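Local coordinates for viral structural protein 4 (Bombyx mori cytoplasmic polyhedrosis virus, PDB 6TZ0), which binds GTP, probably through a P-loop nucleotide-binding domain, and accompanies the viral RNA-dependent RNA polymerase, whose RNA synthesis it may assist, at residues Ala191-Thr196 with Lys203-Leu208; Thr232-Ala237 with Lys241-Gly246; Gly297-Ala302 with Arg508-Thr513. All blocks are in the same frame, centred on the assembly; numbering follows the deposited sequence.

Overall arrangement
Along the chain the three contacts follow one another without nesting, in numerical order. The first two are surface contacts with centres about 20 Å apart. They meet where Leu208, at the end of strand 204-208, packs on Thr232 and Tyr245, which lie shortly before and after helix 236-242. Interaction 3 is buried about 11 Å from the centre of the chain, its centre about 28 Å from that of interaction 1 and about 35 Å from that of interaction 2. It joins strand 297-299, an outer strand of the antiparallel sheet, to the loop after strand 504-507 of the five-stranded parallel sheet, near GTP-binding residues, from which the other two lie away.

Interaction 1 of 3, residues Ala191-Thr196 with Lys203-Leu208; sequences ADFSDT and KRPFEL
Phe193 and Pro205 meet through a CH-pi contact: CG of Pro205 lies 3.6 Å from the centroid of the Phe193 ring, 13° off its normal and so well over the face. Pro205 CD adds to the contact, 3.6 Å from CD1 of Phe193, and the two side chains cross at nearly a right angle. A proline suits this place because its compact ring offers polarised C-H groups to the aromatic face without a long flexible chain. On the opposite face of the phenyl ring sits the carbonyl oxygen of Ala191, placing the ring between backbone and proline; Leu18, from a loop, also packs against Phe193.

The second kind of contact is non-bonded packing of a guanidinium. Arg204 leaves its strand with CG opposite the backbone N, then bends at chi2 (70°), which carries the head group back toward the loop. There NE comes within 3.4 Å of Phe193 CB, while Phe193 O lies above the guanidinium plane, offset toward its rim. No hydrogen bond links the segments. Ser194 CA comes 4.0 Å from NH1 of Arg204, a looser touch at an exposed residue.

Asp192 to Asp195 form a type I beta turn leading into helix 196-201. Strand 204-208 follows that helix and pairs in parallel with strand 226-230, whose Ser227 touches Pro205.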
loop_
_atom_site.group_PDB
_atom_site.type_symbol
_atom_site.label_atom_id
_atom_site.label_comp_id
_atom_site.label_asym_id
_atom_site.label_seq_id
_atom_site.Cartn_x
_atom_site.Cartn_y
_atom_site.Cartn_z
ATOM N N ALA B 191 43.515 8.962 -9.971
ATOM C CA ALA B 191 43.949 8.102 -8.880
ATOM C C ALA B 191 45.395 8.402 -8.532
ATOM O O ALA B 191 46.205 8.706 -9.409
ATOM C CB ALA B 191 43.793 6.634 -9.262
ATOM N N ASP B 192 45.715 8.341 -7.241
ATOM C CA ASP B 192 47.051 8.715 -6.801
ATOM C C ASP B 192 48.079 7.673 -7.222
ATOM O O ASP B 192 47.925 6.477 -6.962
ATOM C CB ASP B 192 47.086 8.940 -5.291
ATOM C CG ASP B 192 46.463 7.814 -4.515
ATOM O OD1 ASP B 192 45.805 6.960 -5.131
ATOM O OD2 ASP B 192 46.652 7.772 -3.282
ATOM N N PHE B 193 49.136 8.143 -7.874
ATOM C CA PHE B 193 50.111 7.287 -8.527
ATOM C C PHE B 193 51.087 6.640 -7.556
ATOM O O PHE B 193 51.917 5.835 -7.987
ATOM C CB PHE B 193 50.880 8.104 -9.560
ATOM C CG PHE B 193 50.017 8.673 -10.643
ATOM C CD1 PHE B 193 49.602 7.890 -11.704
ATOM C CD2 PHE B 193 49.627 9.995 -10.604
ATOM C CE1 PHE B 193 48.817 8.421 -12.703
ATOM C CE2 PHE B 193 48.842 10.524 -11.598
ATOM C CZ PHE B 193 48.436 9.737 -12.648
ATOM N N SER B 194 51.010 6.960 -6.269
ATOM C CA SER B 194 51.927 6.422 -5.278
ATOM C C SER B 194 51.409 5.156 -4.618
ATOM O O SER B 194 51.999 4.703 -3.635
ATOM C CB SER B 194 52.220 7.472 -4.211
ATOM O OG SER B 194 51.052 7.774 -3.471
ATOM N N ASP B 195 50.324 4.581 -5.124
ATOM C CA ASP B 195 49.860 3.304 -4.616
ATOM C C ASP B 195 50.818 2.197 -5.043
ATOM O O ASP B 195 51.567 2.334 -6.010
ATOM C CB ASP B 195 48.453 2.999 -5.123
ATOM C CG ASP B 195 47.792 1.872 -4.357
ATOM O OD1 ASP B 195 48.354 1.422 -3.341
ATOM O OD2 ASP B 195 46.745 1.389 -4.800
ATOM N N THR B 196 50.788 1.093 -4.292
ATOM C CA THR B 196 51.672 -0.037 -4.556
ATOM C C THR B 196 51.381 -0.672 -5.909
ATOM O O THR B 196 52.302 -0.943 -6.689
ATOM C CB THR B 196 51.514 -1.071 -3.446
ATOM O OG1 THR B 196 51.753 -0.444 -2.183
ATOM C CG2 THR B 196 52.501 -2.204 -3.622
ATOM N N LYS B 203 53.440 2.748 -15.590
ATOM C CA LYS B 203 54.507 3.737 -15.608
ATOM C C LYS B 203 54.192 4.863 -14.634
ATOM O O LYS B 203 53.060 5.343 -14.564
ATOM C CB LYS B 203 54.684 4.312 -17.008
ATOM C CG LYS B 203 55.211 3.355 -18.037
ATOM C CD LYS B 203 55.367 4.065 -19.358
ATOM C CE LYS B 203 56.127 3.230 -20.357
ATOM N NZ LYS B 203 55.361 2.037 -20.765
ATOM N N ARG B 204 55.195 5.285 -13.886
ATOM C CA ARG B 204 55.004 6.379 -12.944
ATOM C C ARG B 204 55.195 7.713 -13.659
ATOM O O ARG B 204 56.216 7.909 -14.318
ATOM C CB ARG B 204 55.976 6.261 -11.774
ATOM C CG ARG B 204 55.832 7.371 -10.740
ATOM C CD ARG B 204 54.526 7.238 -9.970
ATOM N NE ARG B 204 54.261 8.371 -9.083
ATOM C CZ ARG B 204 54.636 8.442 -7.811
ATOM N NH1 ARG B 204 55.306 7.444 -7.263
ATOM N NH2 ARG B 204 54.343 9.513 -7.084
ATOM N N PRO B 205 54.239 8.634 -13.572
ATOM C CA PRO B 205 54.364 9.900 -14.302
ATOM C C PRO B 205 55.428 10.819 -13.727
ATOM O O PRO B 205 55.756 10.774 -12.541
ATOM C CB PRO B 205 52.972 10.526 -14.160
ATOM C CG PRO B 205 52.085 9.398 -13.891
ATOM C CD PRO B 205 52.874 8.440 -13.068
ATOM N N PHE B 206 55.960 11.672 -14.596
ATOM C CA PHE B 206 56.917 12.700 -14.218
ATOM C C PHE B 206 56.475 14.018 -14.830
ATOM O O PHE B 206 56.295 14.109 -16.045
ATOM C CB PHE B 206 58.330 12.352 -14.683
ATOM C CG PHE B 206 59.363 13.353 -14.269
ATOM C CD1 PHE B 206 59.835 13.380 -12.973
ATOM C CD2 PHE B 206 59.861 14.267 -15.178
ATOM C CE1 PHE B 206 60.780 14.300 -12.589
ATOM C CE2 PHE B 206 60.801 15.192 -14.795
ATOM C CZ PHE B 206 61.264 15.202 -13.502
ATOM N N GLU B 207 56.324 15.035 -13.994
ATOM C CA GLU B 207 55.785 16.317 -14.422
ATOM C C GLU B 207 56.907 17.265 -14.821
ATOM O O GLU B 207 57.772 17.587 -14.003
ATOM C CB GLU B 207 54.948 16.928 -13.303
ATOM C CG GLU B 207 54.392 18.289 -13.628
ATOM C CD GLU B 207 53.482 18.816 -12.541
ATOM O OE1 GLU B 207 53.271 18.100 -11.542
ATOM O OE2 GLU B 207 52.985 19.952 -12.678
ATOM N N LEU B 208 56.880 17.718 -16.071
ATOM C CA LEU B 208 57.751 18.788 -16.533
ATOM C C LEU B 208 57.035 20.114 -16.324
ATOM O O LEU B 208 55.925 20.299 -16.824
ATOM C CB LEU B 208 58.107 18.608 -18.006
ATOM C CG LEU B 208 58.970 17.418 -18.406
ATOM C CD1 LEU B 208 59.081 17.349 -19.910
ATOM C CD2 LEU B 208 60.337 17.542 -17.779
#

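Interaction 2 of 3, residues Thr232-Ala237 with Lys241-Gly246; sequences TGREDA and KLYGYG
Lys241 N donates to Ala237 O over 2.9 Å, the i to i+4 backbone bond of an alpha helix, here in the short helix 236-242. Both residues are exposed: the lysine can hold its charge in solvent, and alanine is a good helix former.

The other bond across the contact uses side chains and ties the approach to the helix to its exit. NH1 of Arg234 donates to the hydroxyl oxygen of Tyr243 over 3.0 Å, at a bent N-H...O angle of 134°. The hydroxyl lies near the guanidinium plane but 23° out of it, while NH1 arrives in the plane of the phenol ring, at its edge. With the two planes almost perpendicular, this is an edge approach and not a stack. The long arginine and the tyrosine, whose ring reaches back to meet it, together bridge from the residue before the N-cap to the first residue after the helix. The arginine chain is extended at chi2 and turns at chi3 (69°), which brings the head group to the tyrosine.

Glu235 occupies the N-cap position before the helix, and Tyr243 is the first residue after it to leave helical backbone angles, with Gly244 following at positive phi. Leu213, from a loop, packs against the Tyr243 side chain.

Packing across the contact is sparse. The base of the Lys241 side chain lies beside the carbonyl of Ala237, while its end leads away. Leu242 crosses Arg234 at about a right angle, and its methyl CD2 lies 3.7 Å from Arg234 NH2, oblique to the guanidinium.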
loop_
_atom_site.group_PDB
_atom_site.type_symbol
_atom_site.label_atom_id
_atom_site.label_comp_id
_atom_site.label_asym_id
_atom_site.label_seq_id
_atom_site.Cartn_x
_atom_site.Cartn_y
_atom_site.Cartn_z
ATOM N N THR B 232 54.493 22.547 -19.149
ATOM C CA THR B 232 55.421 23.640 -19.370
ATOM C C THR B 232 54.798 24.816 -20.102
ATOM O O THR B 232 55.426 25.875 -20.186
ATOM C CB THR B 232 56.629 23.138 -20.160
ATOM O OG1 THR B 232 56.191 22.652 -21.433
ATOM C CG2 THR B 232 57.299 22.007 -19.418
ATOM N N GLY B 233 53.584 24.662 -20.621
ATOM C CA GLY B 233 52.988 25.700 -21.431
ATOM C C GLY B 233 53.486 25.736 -22.851
ATOM O O GLY B 233 53.227 26.709 -23.563
ATOM N N ARG B 234 54.194 24.704 -23.288
ATOM C CA ARG B 234 54.775 24.643 -24.616
ATOM C C ARG B 234 54.256 23.404 -25.332
ATOM O O ARG B 234 53.623 22.533 -24.734
ATOM C CB ARG B 234 56.306 24.642 -24.534
ATOM C CG ARG B 234 56.855 25.903 -23.886
ATOM C CD ARG B 234 58.362 25.908 -23.746
ATOM N NE ARG B 234 59.030 26.005 -25.036
ATOM C CZ ARG B 234 60.347 25.967 -25.193
ATOM N NH1 ARG B 234 61.135 25.844 -24.139
ATOM N NH2 ARG B 234 60.875 26.067 -26.404
ATOM N N GLU B 235 54.524 23.341 -26.631
ATOM C CA GLU B 235 54.007 22.266 -27.464
ATOM C C GLU B 235 54.734 20.961 -27.156
ATOM O O GLU B 235 55.915 20.954 -26.806
ATOM C CB GLU B 235 54.162 22.632 -28.942
ATOM C CG GLU B 235 53.470 21.703 -29.929
ATOM C CD GLU B 235 53.655 22.137 -31.366
ATOM O OE1 GLU B 235 54.359 23.140 -31.602
ATOM O OE2 GLU B 235 53.091 21.479 -32.264
ATOM N N ASP B 236 54.000 19.848 -27.266
ATOM C CA ASP B 236 54.585 18.530 -27.042
ATOM C C ASP B 236 55.644 18.192 -28.082
ATOM O O ASP B 236 56.589 17.454 -27.783
ATOM C CB ASP B 236 53.497 17.458 -27.050
ATOM C CG ASP B 236 52.554 17.574 -25.873
ATOM O OD1 ASP B 236 52.965 18.109 -24.826
ATOM O OD2 ASP B 236 51.401 17.117 -25.984
ATOM N N ALA B 237 55.514 18.726 -29.297
ATOM C CA ALA B 237 56.517 18.474 -30.324
ATOM C C ALA B 237 57.814 19.206 -30.021
ATOM O O ALA B 237 58.902 18.679 -30.275
ATOM C CB ALA B 237 55.981 18.882 -31.692
ATOM N N LYS B 241 61.271 17.159 -29.488
ATOM C CA LYS B 241 62.426 17.226 -30.379
ATOM C C LYS B 241 63.537 18.135 -29.874
ATOM O O LYS B 241 64.666 18.033 -30.361
ATOM C CB LYS B 241 62.021 17.705 -31.780
ATOM C CG LYS B 241 61.677 19.181 -31.859
ATOM C CD LYS B 241 61.299 19.604 -33.264
ATOM C CE LYS B 241 62.518 19.664 -34.166
ATOM N NZ LYS B 241 63.454 20.739 -33.743
ATOM N N LEU B 242 63.253 19.012 -28.917
ATOM C CA LEU B 242 64.211 20.023 -28.506
ATOM C C LEU B 242 64.908 19.673 -27.203
ATOM O O LEU B 242 66.032 20.128 -26.967
ATOM C CB LEU B 242 63.501 21.374 -28.375
ATOM C CG LEU B 242 64.330 22.642 -28.199
ATOM C CD1 LEU B 242 65.192 22.858 -29.423
ATOM C CD2 LEU B 242 63.435 23.842 -27.963
ATOM N N TYR B 243 64.283 18.850 -26.369
ATOM C CA TYR B 243 64.872 18.437 -25.105
ATOM C C TYR B 243 65.121 16.939 -25.041
ATOM O O TYR B 243 65.510 16.439 -23.987
ATOM C CB TYR B 243 63.980 18.878 -23.948
ATOM C CG TYR B 243 63.904 20.375 -23.819
ATOM C CD1 TYR B 243 64.899 21.083 -23.160
ATOM C CD2 TYR B 243 62.858 21.086 -24.387
ATOM C CE1 TYR B 243 64.843 22.446 -23.050
ATOM C CE2 TYR B 243 62.792 22.455 -24.283
ATOM C CZ TYR B 243 63.791 23.129 -23.620
ATOM O OH TYR B 243 63.728 24.497 -23.511
ATOM N N GLY B 244 64.913 16.210 -26.130
ATOM C CA GLY B 244 65.275 14.807 -26.160
ATOM C C GLY B 244 64.296 13.867 -25.501
ATOM O O GLY B 244 64.708 12.866 -24.906
ATOM N N TYR B 245 63.005 14.152 -25.597
ATOM C CA TYR B 245 61.957 13.304 -25.043
ATOM C C TYR B 245 61.258 12.508 -26.140
ATOM O O TYR B 245 60.049 12.285 -26.095
ATOM C CB TYR B 245 60.960 14.143 -24.253
ATOM C CG TYR B 245 61.489 14.624 -22.924
ATOM C CD1 TYR B 245 61.359 13.842 -21.789
ATOM C CD2 TYR B 245 62.148 15.837 -22.812
ATOM C CE1 TYR B 245 61.844 14.261 -20.575
ATOM C CE2 TYR B 245 62.642 16.264 -21.605
ATOM C CZ TYR B 245 62.484 15.474 -20.489
ATOM O OH TYR B 245 62.970 15.897 -19.279
ATOM N N GLY B 246 62.029 12.059 -27.132
ATOM C CA GLY B 246 61.442 11.422 -28.298
ATOM C C GLY B 246 60.930 10.021 -28.044
ATOM O O GLY B 246 59.888 9.634 -28.579
#

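Interaction 3 of 3, residues Gly297-Ala302 with Arg508-Thr513; sequences GVITDA and RTINDT
Ile510 is the point of closest packing, its methyl CG2 filling the angle between the backbone of Gly297 and the side chain of Ile299. CG2 lies 3.5 Å from Gly297 O and 3.7 Å from Ile299 CG1. The two isoleucines cross at about a right angle, and CD1 of Ile299 runs on to 3.8 Å from Ile510 CB. With CG2 opposite its own carbonyl carbon, Ile510 directs this branch at the strand. The beta-branched shape suits the site, as CG2 meets the Gly297 backbone and Ile299 CG1 while CB meets Ile299 CD1. Gly297 has no side chain, so CG2 packs directly on its backbone. Met269 and Leu293 close further around the isoleucine.

The rest of the contact is looser. Val298 turns its side chain away, and no hydrogen bond crosses between the segments. Beyond Ile299 the chains diverge, and Asp301, Ala302 and Arg508 instead pack against the neighbouring RNA-dependent RNA polymerase chain.

Ile510 centres an inverse gamma turn in the loop after strand 504-507. Thr509 OG1 is hydrogen-bonded to Ala357 O, and the side chain of Ile510 is about 9 Å from GTP-binding Gly358, though no GTP is bound to this chain here; the contact thus lies close to the P-loop nucleotide site.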
loop_
_atom_site.group_PDB
_atom_site.type_symbol
_atom_site.label_atom_id
_atom_site.label_comp_id
_atom_site.label_asym_id
_atom_site.label_seq_id
_atom_site.Cartn_x
_atom_site.Cartn_y
_atom_site.Cartn_z
ATOM N N GLY B 297 32.352 24.862 -16.266
ATOM C CA GLY B 297 33.161 24.826 -15.063
ATOM C C GLY B 297 32.400 24.325 -13.850
ATOM O O GLY B 297 31.179 24.451 -13.771
ATOM N N VAL B 298 33.142 23.743 -12.905
ATOM C CA VAL B 298 32.628 23.306 -11.607
ATOM C C VAL B 298 33.669 23.667 -10.554
ATOM O O VAL B 298 34.829 23.258 -10.663
ATOM C CB VAL B 298 32.336 21.792 -11.550
ATOM C CG1 VAL B 298 31.984 21.376 -10.142
ATOM C CG2 VAL B 298 31.197 21.408 -12.457
ATOM N N ILE B 299 33.265 24.416 -9.535
ATOM C CA ILE B 299 34.153 24.744 -8.425
ATOM C C ILE B 299 34.204 23.577 -7.450
ATOM O O ILE B 299 33.168 23.071 -7.009
ATOM C CB ILE B 299 33.703 26.042 -7.741
ATOM C CG1 ILE B 299 34.023 27.224 -8.647
ATOM C CG2 ILE B 299 34.353 26.219 -6.388
ATOM C CD1 ILE B 299 33.414 28.505 -8.206
ATOM N N THR B 300 35.418 23.147 -7.106
ATOM C CA THR B 300 35.636 21.964 -6.289
ATOM C C THR B 300 35.809 22.285 -4.809
ATOM O O THR B 300 36.428 21.503 -4.084
ATOM C CB THR B 300 36.855 21.203 -6.801
ATOM O OG1 THR B 300 38.016 22.027 -6.664
ATOM C CG2 THR B 300 36.684 20.862 -8.261
ATOM N N ASP B 301 35.279 23.407 -4.344
ATOM C CA ASP B 301 35.429 23.829 -2.962
ATOM C C ASP B 301 34.083 23.823 -2.254
ATOM O O ASP B 301 33.028 23.668 -2.870
ATOM C CB ASP B 301 36.049 25.223 -2.883
ATOM C CG ASP B 301 37.497 25.233 -3.292
ATOM O OD1 ASP B 301 38.174 24.199 -3.128
ATOM O OD2 ASP B 301 37.961 26.281 -3.771
ATOM N N ALA B 302 34.138 24.004 -0.939
ATOM C CA ALA B 302 32.925 24.060 -0.144
ATOM C C ALA B 302 32.195 25.373 -0.379
ATOM O O ALA B 302 32.791 26.384 -0.748
ATOM C CB ALA B 302 33.245 23.910 1.340
ATOM N N ARG B 508 23.367 24.041 -10.083
ATOM C CA ARG B 508 24.480 24.707 -9.424
ATOM C C ARG B 508 25.421 25.251 -10.484
ATOM O O ARG B 508 25.627 24.615 -11.518
ATOM C CB ARG B 508 25.255 23.763 -8.505
ATOM C CG ARG B 508 24.468 23.134 -7.386
ATOM C CD ARG B 508 24.053 24.125 -6.329
ATOM N NE ARG B 508 23.355 23.459 -5.235
ATOM C CZ ARG B 508 23.932 23.078 -4.105
ATOM N NH1 ARG B 508 25.212 23.330 -3.908
ATOM N NH2 ARG B 508 23.226 22.468 -3.167
ATOM N N THR B 509 25.987 26.428 -10.236
ATOM C CA THR B 509 26.939 27.050 -11.147
ATOM C C THR B 509 28.213 27.420 -10.402
ATOM O O THR B 509 28.384 27.114 -9.220
ATOM C CB THR B 509 26.361 28.303 -11.811
ATOM O OG1 THR B 509 25.942 29.230 -10.805
ATOM C CG2 THR B 509 25.203 27.960 -12.706
ATOM N N ILE B 510 29.120 28.083 -11.113
ATOM C CA ILE B 510 30.322 28.628 -10.501
ATOM C C ILE B 510 30.050 30.048 -10.012
ATOM O O ILE B 510 30.632 31.027 -10.492
ATOM C CB ILE B 510 31.478 28.590 -11.517
ATOM C CG1 ILE B 510 31.019 29.116 -12.881
ATOM C CG2 ILE B 510 31.968 27.182 -11.705
ATOM C CD1 ILE B 510 32.108 29.748 -13.625
ATOM N N ASN B 511 29.270 30.176 -8.957
ATOM C CA ASN B 511 28.885 31.507 -8.511
ATOM C C ASN B 511 28.675 31.474 -7.016
ATOM O O ASN B 511 27.850 30.705 -6.519
ATOM C CB ASN B 511 27.624 32.012 -9.216
ATOM C CG ASN B 511 27.889 32.488 -10.628
ATOM O OD1 ASN B 511 27.390 31.921 -11.592
ATOM N ND2 ASN B 511 28.688 33.536 -10.753
ATOM N N ASP B 512 29.426 32.298 -6.309
ATOM C CA ASP B 512 29.144 32.549 -4.910
ATOM C C ASP B 512 27.955 33.498 -4.918
ATOM O O ASP B 512 28.100 34.685 -5.214
ATOM C CB ASP B 512 30.367 33.129 -4.215
ATOM C CG ASP B 512 30.316 32.958 -2.722
ATOM O OD1 ASP B 512 30.436 31.806 -2.274
ATOM O OD2 ASP B 512 30.187 33.952 -1.990
ATOM N N THR B 513 26.768 32.950 -4.642
ATOM C CA THR B 513 25.521 33.683 -4.828
ATOM C C THR B 513 25.408 34.854 -3.865
ATOM O O THR B 513 24.930 35.932 -4.238
ATOM C CB THR B 513 24.339 32.737 -4.656
ATOM O OG1 THR B 513 24.408 32.120 -3.367
ATOM C CG2 THR B 513 24.354 31.668 -5.725
#